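Local coordinates for protein potential RNA-dependent RNA polymerase (Human picobirnavirus, PDB 5I62) that catalyses RNA-templated RNA synthesis and probably serves both transcription and genome replication of a double-stranded RNA virus, at residues 205-210 and 302-307; 212-217 and 295-300; 466-471 and 475-480. All blocks are in the same frame, centred on the assembly; numbering follows the deposited sequence.

Contact 1 (205-210 and 302-307); sequences MFPFAV and YAIPLA
I304 meets F206, P207 and V210 in what is probably the fingers region of a right-hand polymerase fold, where a strand of the mixed sheet hands over to helix 208-228. The case illustrates how a branched side chain can serve several partners at once. Every cross-contact is apolar, and I304 is the common member of all three pairs. Its longer branch does most of the reaching. With CG1 anti to the backbone N (chi1 -169°) and the chain extended beyond it, the delta methyl is carried straight across to the start of the helix. There I304 CD1 lies 3.6 Å from P207 CD, meeting the CD-CG side of the pyrrolidine ring. P207 occupies the N-cap position, so the methyl packs exactly where loop becomes helix. One turn into that helix, V210 CG2 approaches I304 CD1 more loosely, at 4.3 Å.

The shorter branch serves the aromatic partner. I304 CG2 comes within 4.0 Å of F206 CZ, at a slant to the ring. Side chains alone bridge the two backbones, whose nearest CA atoms, those of F206 and I304, are 8.7 Å apart.

Polar interactions tie each segment to other parts of the fold instead. The backbones of M205 and P305 hydrogen-bond to V183 and A182 respectively, linking both segments to the long strand 176-189, while I304 O accepts a hydrogen bond from H318 NE2. Outside the contact, P207 and V210 both touch M171 of strand 168-173. Within the first segment, the phenyl ring is also touched in its own plane: V210 CG1 lies against the ring edge, 3.7 Å from F206 CD2.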
loop_
_atom_site.group_PDB
_atom_site.type_symbol
_atom_site.label_atom_id
_atom_site.label_comp_id
_atom_site.label_asym_id
_atom_site.label_seq_id
_atom_site.Cartn_x
_atom_site.Cartn_y
_atom_site.Cartn_z
ATOM N N MET A 205 1.369 1.955 -13.503
ATOM C CA MET A 205 0.151 1.268 -13.942
ATOM C C MET A 205 0.563 0.244 -14.998
ATOM O O MET A 205 0.921 0.605 -16.119
ATOM C CB MET A 205 -0.867 2.270 -14.482
ATOM C CG MET A 205 -1.429 3.207 -13.420
ATOM S SD MET A 205 -2.425 4.519 -14.183
ATOM C CE MET A 205 -2.979 5.367 -12.734
ATOM N N PHE A 206 0.542 -1.039 -14.626
ATOM C CA PHE A 206 1.140 -2.104 -15.421
ATOM C C PHE A 206 0.195 -2.577 -16.518
ATOM O O PHE A 206 -1.018 -2.520 -16.355
ATOM C CB PHE A 206 1.494 -3.298 -14.538
ATOM C CG PHE A 206 2.883 -3.256 -13.976
ATOM C CD1 PHE A 206 3.337 -2.140 -13.303
ATOM C CD2 PHE A 206 3.735 -4.332 -14.122
ATOM C CE1 PHE A 206 4.613 -2.092 -12.765
ATOM C CE2 PHE A 206 5.021 -4.299 -13.585
ATOM C CZ PHE A 206 5.457 -3.167 -12.910
ATOM N N PRO A 207 0.747 -3.084 -17.624
ATOM C CA PRO A 207 -0.081 -3.769 -18.624
ATOM C C PRO A 207 -0.807 -4.949 -18.005
ATOM O O PRO A 207 -0.240 -5.703 -17.212
ATOM C CB PRO A 207 0.935 -4.239 -19.678
ATOM C CG PRO A 207 2.139 -3.373 -19.479
ATOM C CD PRO A 207 2.179 -3.114 -17.983
ATOM N N PHE A 208 -2.073 -5.096 -18.392
ATOM C CA PHE A 208 -2.899 -6.227 -17.982
ATOM C C PHE A 208 -2.160 -7.555 -18.179
ATOM O O PHE A 208 -2.145 -8.404 -17.282
ATOM C CB PHE A 208 -4.208 -6.182 -18.800
ATOM C CG PHE A 208 -5.328 -7.066 -18.281
ATOM C CD1 PHE A 208 -5.317 -7.592 -17.002
ATOM C CD2 PHE A 208 -6.424 -7.362 -19.113
ATOM C CE1 PHE A 208 -6.360 -8.393 -16.550
ATOM C CE2 PHE A 208 -7.457 -8.168 -18.667
ATOM C CZ PHE A 208 -7.426 -8.690 -17.383
ATOM N N ALA A 209 -1.534 -7.746 -19.350
ATOM C CA ALA A 209 -0.850 -9.009 -19.634
ATOM C C ALA A 209 0.263 -9.291 -18.622
ATOM O O ALA A 209 0.434 -10.436 -18.176
ATOM C CB ALA A 209 -0.286 -9.010 -21.060
ATOM N N VAL A 210 1.037 -8.269 -18.254
ATOM C CA VAL A 210 2.086 -8.473 -17.253
ATOM C C VAL A 210 1.469 -8.830 -15.907
ATOM O O VAL A 210 1.907 -9.775 -15.242
ATOM C CB VAL A 210 3.003 -7.236 -17.136
ATOM C CG1 VAL A 210 4.070 -7.452 -16.012
ATOM C CG2 VAL A 210 3.693 -6.937 -18.457
ATOM N N TYR A 302 10.950 -4.845 -12.400
ATOM C CA TYR A 302 12.164 -4.083 -12.124
ATOM C C TYR A 302 12.815 -3.510 -13.378
ATOM O O TYR A 302 13.864 -2.862 -13.280
ATOM C CB TYR A 302 13.174 -4.966 -11.380
ATOM C CG TYR A 302 12.584 -5.567 -10.119
ATOM C CD1 TYR A 302 12.239 -4.752 -9.053
ATOM C CD2 TYR A 302 12.340 -6.940 -10.010
ATOM C CE1 TYR A 302 11.671 -5.281 -7.893
ATOM C CE2 TYR A 302 11.776 -7.478 -8.843
ATOM C CZ TYR A 302 11.444 -6.629 -7.795
ATOM O OH TYR A 302 10.892 -7.107 -6.621
ATOM N N ALA A 303 12.232 -3.743 -14.557
ATOM C CA ALA A 303 12.843 -3.292 -15.803
ATOM C C ALA A 303 11.851 -2.761 -16.835
ATOM O O ALA A 303 12.288 -2.319 -17.899
ATOM C CB ALA A 303 13.660 -4.430 -16.436
ATOM N N ILE A 304 10.549 -2.796 -16.565
ATOM C CA ILE A 304 9.554 -2.457 -17.600
ATOM C C ILE A 304 9.703 -0.995 -18.000
ATOM O O ILE A 304 9.980 -0.143 -17.131
ATOM C CB ILE A 304 8.126 -2.760 -17.095
ATOM C CG1 ILE A 304 7.090 -2.679 -18.239
ATOM C CG2 ILE A 304 7.747 -1.841 -15.922
ATOM C CD1 ILE A 304 5.725 -3.200 -17.837
ATOM N N PRO A 305 9.601 -0.644 -19.291
ATOM C CA PRO A 305 9.661 0.771 -19.670
ATOM C C PRO A 305 8.515 1.543 -19.032
ATOM O O PRO A 305 7.518 0.967 -18.599
ATOM C CB PRO A 305 9.538 0.741 -21.206
ATOM C CG PRO A 305 10.012 -0.661 -21.591
ATOM C CD PRO A 305 9.508 -1.530 -20.475
ATOM N N LEU A 306 8.672 2.864 -18.976
ATOM C CA LEU A 306 7.673 3.761 -18.401
ATOM C C LEU A 306 7.213 4.785 -19.427
ATOM O O LEU A 306 8.015 5.606 -19.881
ATOM C CB LEU A 306 8.236 4.496 -17.187
ATOM C CG LEU A 306 7.290 5.493 -16.527
ATOM C CD1 LEU A 306 6.052 4.799 -15.908
ATOM C CD2 LEU A 306 8.054 6.288 -15.468
ATOM N N ALA A 307 5.915 4.769 -19.748
ATOM C CA ALA A 307 5.297 5.799 -20.587
ATOM C C ALA A 307 4.830 6.922 -19.662
ATOM O O ALA A 307 3.861 6.769 -18.924
ATOM C CB ALA A 307 4.143 5.222 -21.400
#

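Contact 2 (212-217 and 295-300); sequences IRELQV and ERVFPI
The guanidinium group of R213 carries V297 on one face: V297 CG2 stands 3.3 Å above the plane, displaced toward the rim and nearest to R213 NH2, at 3.6 Å. At the edge of the same group lies the amide of Q216, one helical turn on. R213 NH1 donates to Q216 OE1 at 2.8 Å, nearly straight at 174° and in the guanidinium plane, although the donor sits above the plane of the amide. Bends at chi2 and chi3 fold the arginine back along its helix for this bond, which fixes the rotation of the group and turns a flat face to the valine. R296, whose like charge lies nearby, forms a salt bridge with D161.

V297, at the end of helix 288-296 or just after it, uses its other methyl on helix 208-228 itself. V297 CG1 is 3.8 Å from E214 N and 4.0 Å from E214 CG. Beyond CG the glutamate extends, and a water joins the two segments, 2.7 Å from E214 OE2 and 2.9 Å from V297 O. The buried carboxylate also binds S324 OG at OE2 and the backbone N of G325 at OE1. S324 and G325 lie in a glycine-rich stretch matching the motif B loop of RNA-dependent polymerases, consistent with a second-shell role for E214 in the polymerase core.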
loop_
_atom_site.group_PDB
_atom_site.type_symbol
_atom_site.label_atom_id
_atom_site.label_comp_id
_atom_site.label_asym_id
_atom_site.label_seq_id
_atom_site.Cartn_x
_atom_site.Cartn_y
_atom_site.Cartn_z
ATOM N N ILE A 212 -1.416 -10.211 -15.232
ATOM C CA ILE A 212 -1.902 -11.595 -15.283
ATOM C C ILE A 212 -0.759 -12.584 -15.051
ATOM O O ILE A 212 -0.863 -13.506 -14.234
ATOM C CB ILE A 212 -2.604 -11.874 -16.627
ATOM C CG1 ILE A 212 -3.860 -11.021 -16.776
ATOM C CG2 ILE A 212 -2.934 -13.371 -16.750
ATOM C CD1 ILE A 212 -4.462 -11.062 -18.208
ATOM N N ARG A 213 0.339 -12.434 -15.794
ATOM C CA ARG A 213 1.430 -13.391 -15.657
ATOM C C ARG A 213 2.025 -13.345 -14.250
ATOM O O ARG A 213 2.312 -14.393 -13.656
ATOM C CB ARG A 213 2.495 -13.122 -16.713
ATOM C CG ARG A 213 2.094 -13.633 -18.105
ATOM C CD ARG A 213 2.087 -15.127 -18.059
ATOM N NE ARG A 213 3.385 -15.666 -18.390
ATOM C CZ ARG A 213 3.912 -16.779 -17.897
ATOM N NH1 ARG A 213 3.275 -17.505 -16.995
ATOM N NH2 ARG A 213 5.110 -17.146 -18.314
ATOM N N GLU A 214 2.232 -12.144 -13.710
ATOM C CA GLU A 214 2.736 -12.020 -12.341
ATOM C C GLU A 214 1.809 -12.718 -11.350
ATOM O O GLU A 214 2.255 -13.503 -10.503
ATOM C CB GLU A 214 2.883 -10.551 -11.965
ATOM C CG GLU A 214 3.955 -9.793 -12.702
ATOM C CD GLU A 214 3.892 -8.316 -12.353
ATOM O OE1 GLU A 214 2.760 -7.781 -12.217
ATOM O OE2 GLU A 214 4.955 -7.696 -12.221
ATOM N N LEU A 215 0.503 -12.467 -11.466
ATOM C CA LEU A 215 -0.437 -12.963 -10.470
ATOM C C LEU A 215 -0.645 -14.466 -10.548
ATOM O O LEU A 215 -1.185 -15.047 -9.604
ATOM C CB LEU A 215 -1.773 -12.237 -10.597
ATOM C CG LEU A 215 -1.778 -10.768 -10.162
ATOM C CD1 LEU A 215 -3.130 -10.135 -10.460
ATOM C CD2 LEU A 215 -1.464 -10.636 -8.690
ATOM N N GLN A 216 -0.237 -15.115 -11.646
ATOM C CA GLN A 216 -0.246 -16.574 -11.659
ATOM C C GLN A 216 0.573 -17.147 -10.501
ATOM O O GLN A 216 0.334 -18.283 -10.077
ATOM C CB GLN A 216 0.298 -17.103 -12.982
ATOM C CG GLN A 216 -0.626 -16.915 -14.180
ATOM C CD GLN A 216 -0.021 -17.533 -15.413
ATOM O OE1 GLN A 216 0.725 -16.877 -16.142
ATOM N NE2 GLN A 216 -0.283 -18.821 -15.621
ATOM N N VAL A 217 1.564 -16.397 -10.014
ATOM C CA VAL A 217 2.344 -16.795 -8.844
ATOM C C VAL A 217 1.849 -16.060 -7.604
ATOM O O VAL A 217 1.606 -16.672 -6.560
ATOM C CB VAL A 217 3.845 -16.542 -9.053
ATOM C CG1 VAL A 217 4.566 -16.540 -7.696
ATOM C CG2 VAL A 217 4.439 -17.605 -9.951
ATOM N N GLU A 295 12.529 -16.767 -14.625
ATOM C CA GLU A 295 13.481 -16.199 -15.573
ATOM C C GLU A 295 12.835 -15.137 -16.456
ATOM O O GLU A 295 13.505 -14.180 -16.852
ATOM C CB GLU A 295 14.105 -17.294 -16.427
ATOM C CG GLU A 295 14.956 -18.285 -15.629
ATOM C CD GLU A 295 16.103 -17.596 -14.895
ATOM O OE1 GLU A 295 16.768 -16.719 -15.500
ATOM O OE2 GLU A 295 16.305 -17.904 -13.704
ATOM N N ARG A 296 11.555 -15.300 -16.801
ATOM C CA ARG A 296 10.900 -14.464 -17.809
ATOM C C ARG A 296 10.043 -13.352 -17.234
ATOM O O ARG A 296 10.057 -12.243 -17.759
ATOM C CB ARG A 296 9.996 -15.302 -18.713
ATOM C CG ARG A 296 10.662 -16.002 -19.860
ATOM C CD ARG A 296 9.719 -17.081 -20.384
ATOM N NE ARG A 296 8.936 -16.660 -21.538
ATOM C CZ ARG A 296 9.438 -16.539 -22.761
ATOM N NH1 ARG A 296 10.727 -16.792 -22.982
ATOM N NH2 ARG A 296 8.663 -16.168 -23.761
ATOM N N VAL A 297 9.248 -13.647 -16.213
ATOM C CA VAL A 297 8.228 -12.723 -15.718
ATOM C C VAL A 297 8.710 -11.948 -14.501
ATOM O O VAL A 297 8.549 -10.729 -14.423
ATOM C CB VAL A 297 6.928 -13.493 -15.390
ATOM C CG1 VAL A 297 5.872 -12.531 -14.825
ATOM C CG2 VAL A 297 6.413 -14.248 -16.608
ATOM N N PHE A 298 9.242 -12.658 -13.505
ATOM C CA PHE A 298 9.746 -12.006 -12.291
ATOM C C PHE A 298 10.541 -10.723 -12.541
ATOM O O PHE A 298 10.332 -9.751 -11.806
ATOM C CB PHE A 298 10.597 -12.998 -11.482
ATOM C CG PHE A 298 11.232 -12.374 -10.274
ATOM C CD1 PHE A 298 10.510 -12.239 -9.097
ATOM C CD2 PHE A 298 12.525 -11.868 -10.327
ATOM C CE1 PHE A 298 11.072 -11.632 -7.987
ATOM C CE2 PHE A 298 13.086 -11.260 -9.212
ATOM C CZ PHE A 298 12.350 -11.145 -8.049
ATOM N N PRO A 299 11.456 -10.647 -13.507
ATOM C CA PRO A 299 12.263 -9.418 -13.624
ATOM C C PRO A 299 11.515 -8.222 -14.189
ATOM O O PRO A 299 12.050 -7.114 -14.102
ATOM C CB PRO A 299 13.417 -9.813 -14.560
ATOM C CG PRO A 299 13.037 -11.094 -15.168
ATOM C CD PRO A 299 12.015 -11.752 -14.309
ATOM N N ILE A 300 10.324 -8.399 -14.779
ATOM C CA ILE A 300 9.711 -7.309 -15.552
ATOM C C ILE A 300 9.388 -6.115 -14.669
ATOM O O ILE A 300 9.545 -4.960 -15.082
ATOM C CB ILE A 300 8.457 -7.819 -16.295
ATOM C CG1 ILE A 300 8.864 -8.792 -17.399
ATOM C CG2 ILE A 300 7.613 -6.664 -16.845
ATOM C CD1 ILE A 300 7.691 -9.570 -17.944
HETATM O O HOH W 1 7.398 -8.780 -12.533
#

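Contact 3 (466-471 and 475-480); sequences FCIKGD and LGLGIP
D471 and L475 hold the tight part of this contact, a worked example of a chain reversal closed by one polar bond and one leucine. L475 N donates to D471 OD2 at 2.8 Å, with an N-H...O angle of 149°. The donor arrives from above the carboxylate plane, 41° out of it. Having CG anti to its own backbone N (chi1 -174°) extends the aspartate across the turn to this amide. The same oxygen, OD2, also bonds T473 OG1, so one carboxylate oxygen takes a hydroxyl from the connection and the amide of L475.

The two methyls of L475 have different partners. CD2 rests 3.6 Å from D471 OD2, giving the carboxylate an apolar neighbour. L475 CD1 turns to the helix, 3.8 Å from I468 CG1 and 4.0 Å from C467 CB. I468 and L475 cross at about a right angle, so the isoleucine meets the methyl with the side of its chain.

Looser packing follows on the outer side. I468 CD1 and L477 CD1 only approach to 4.4 Å, and both residues are partly exposed. L477 belongs to a type I beta turn, G476 to I479, closed by I479 N to G476 O at 3.0 Å. G478 and P480 are exposed in the isolated chain, though they touch a neighbouring molecule in the crystal.

Two neighbouring helices pack on the contact. Y447 and I451 of helix 441-451 touch L475, and Y447 also touches D471, whereas L530 of the C-terminal helix 525-532 lies against L475 and reaches I468 and L477 in the looser part as well. The turn after helix 460-469 thus packs against two helices of the helical C-terminal region, which probably corresponds to the polymerase thumb.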
loop_
_atom_site.group_PDB
_atom_site.type_symbol
_atom_site.label_atom_id
_atom_site.label_comp_id
_atom_site.label_asym_id
_atom_site.label_seq_id
_atom_site.Cartn_x
_atom_site.Cartn_y
_atom_site.Cartn_z
ATOM N N PHE A 466 -19.514 13.308 17.067
ATOM C CA PHE A 466 -18.941 14.477 16.411
ATOM C C PHE A 466 -19.083 14.394 14.895
ATOM O O PHE A 466 -19.397 15.390 14.239
ATOM C CB PHE A 466 -17.467 14.620 16.793
ATOM C CG PHE A 466 -16.811 15.842 16.216
ATOM C CD1 PHE A 466 -17.010 17.085 16.790
ATOM C CD2 PHE A 466 -16.011 15.751 15.088
ATOM C CE1 PHE A 466 -16.399 18.213 16.266
ATOM C CE2 PHE A 466 -15.401 16.877 14.550
ATOM C CZ PHE A 466 -15.596 18.111 15.141
ATOM N N CYS A 467 -18.829 13.220 14.316
ATOM C CA CYS A 467 -18.908 13.082 12.863
ATOM C C CYS A 467 -20.351 13.145 12.362
ATOM O O CYS A 467 -20.619 13.708 11.292
ATOM C CB CYS A 467 -18.240 11.781 12.436
ATOM S SG CYS A 467 -16.419 11.834 12.675
ATOM N N ILE A 468 -21.289 12.561 13.107
ATOM C CA ILE A 468 -22.697 12.627 12.709
ATOM C C ILE A 468 -23.134 14.076 12.518
ATOM O O ILE A 468 -23.808 14.419 11.539
ATOM C CB ILE A 468 -23.580 11.903 13.742
ATOM C CG1 ILE A 468 -23.372 10.380 13.671
ATOM C CG2 ILE A 468 -25.051 12.259 13.523
ATOM C CD1 ILE A 468 -23.913 9.623 14.904
ATOM N N LYS A 469 -22.732 14.951 13.441
ATOM C CA LYS A 469 -23.090 16.362 13.376
ATOM C C LYS A 469 -22.495 17.054 12.159
ATOM O O LYS A 469 -23.009 18.094 11.739
ATOM C CB LYS A 469 -22.643 17.076 14.653
ATOM C CG LYS A 469 -23.424 16.680 15.903
ATOM C CD LYS A 469 -23.003 17.530 17.100
ATOM C CE LYS A 469 -23.882 17.267 18.324
ATOM N NZ LYS A 469 -23.599 15.965 18.999
ATOM N N GLY A 470 -21.433 16.511 11.580
ATOM C CA GLY A 470 -20.880 17.135 10.398
ATOM C C GLY A 470 -21.499 16.702 9.090
ATOM O O GLY A 470 -21.117 17.207 8.031
ATOM N N ASP A 471 -22.460 15.786 9.118
ATOM C CA ASP A 471 -22.998 15.216 7.890
ATOM C C ASP A 471 -24.493 15.486 7.802
ATOM O O ASP A 471 -25.254 15.119 8.705
ATOM C CB ASP A 471 -22.702 13.716 7.801
ATOM C CG ASP A 471 -23.122 13.123 6.464
ATOM O OD1 ASP A 471 -23.460 13.904 5.547
ATOM O OD2 ASP A 471 -23.117 11.881 6.323
ATOM N N LEU A 475 -24.375 10.290 8.321
ATOM C CA LEU A 475 -23.659 9.037 8.079
ATOM C C LEU A 475 -24.607 7.906 7.679
ATOM O O LEU A 475 -24.385 6.750 8.018
ATOM C CB LEU A 475 -22.833 8.630 9.305
ATOM C CG LEU A 475 -21.807 9.682 9.742
ATOM C CD1 LEU A 475 -20.978 9.213 10.941
ATOM C CD2 LEU A 475 -20.907 10.071 8.571
ATOM N N GLY A 476 -25.679 8.230 6.961
ATOM C CA GLY A 476 -26.615 7.234 6.486
ATOM C C GLY A 476 -27.860 7.083 7.332
ATOM O O GLY A 476 -28.845 6.501 6.856
ATOM N N LEU A 477 -27.847 7.597 8.567
ATOM C CA LEU A 477 -29.061 7.616 9.373
ATOM C C LEU A 477 -30.173 8.395 8.683
ATOM O O LEU A 477 -31.354 8.119 8.915
ATOM C CB LEU A 477 -28.781 8.217 10.745
ATOM C CG LEU A 477 -28.036 7.326 11.743
ATOM C CD1 LEU A 477 -27.482 8.164 12.885
ATOM C CD2 LEU A 477 -28.958 6.238 12.273
ATOM N N GLY A 478 -29.816 9.363 7.843
ATOM C CA GLY A 478 -30.766 10.160 7.098
ATOM C C GLY A 478 -31.047 9.673 5.698
ATOM O O GLY A 478 -31.674 10.404 4.921
ATOM N N ILE A 479 -30.605 8.473 5.343
ATOM C CA ILE A 479 -30.839 7.904 4.019
ATOM C C ILE A 479 -31.753 6.697 4.193
ATOM O O ILE A 479 -31.310 5.644 4.664
ATOM C CB ILE A 479 -29.523 7.532 3.318
ATOM C CG1 ILE A 479 -28.551 8.715 3.336
ATOM C CG2 ILE A 479 -29.788 7.060 1.883
ATOM C CD1 ILE A 479 -27.249 8.481 2.536
ATOM N N PRO A 480 -33.031 6.811 3.847
ATOM C CA PRO A 480 -33.986 5.725 4.129
ATOM C C PRO A 480 -33.532 4.389 3.547
ATOM O O PRO A 480 -33.127 4.298 2.385
ATOM C CB PRO A 480 -35.284 6.218 3.477
ATOM C CG PRO A 480 -35.152 7.719 3.449
ATOM C CD PRO A 480 -33.670 7.976 3.209
#

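Contacts 1 and 2 are neighbours, with centres 11 Å apart, and they share helix 208-228. Their segments run in the order 205-210, 212-217, 295-300, 302-307, so contact 2 is nested inside the loop closed by contact 1. The two touch directly: V210 packs on I300, and the F206 ring on the carboxylate of E214. Together they pack the start of helix 208-228, probably in the fingers, against the chain that runs from the end of helix 288-296 into strand 306-309 of the mixed sheet. Contact 3 comes later in sequence, on the opposite side of the chain's centre, 42 Å from contact 1 and 46 Å from contact 2 between centres, organising a local turn.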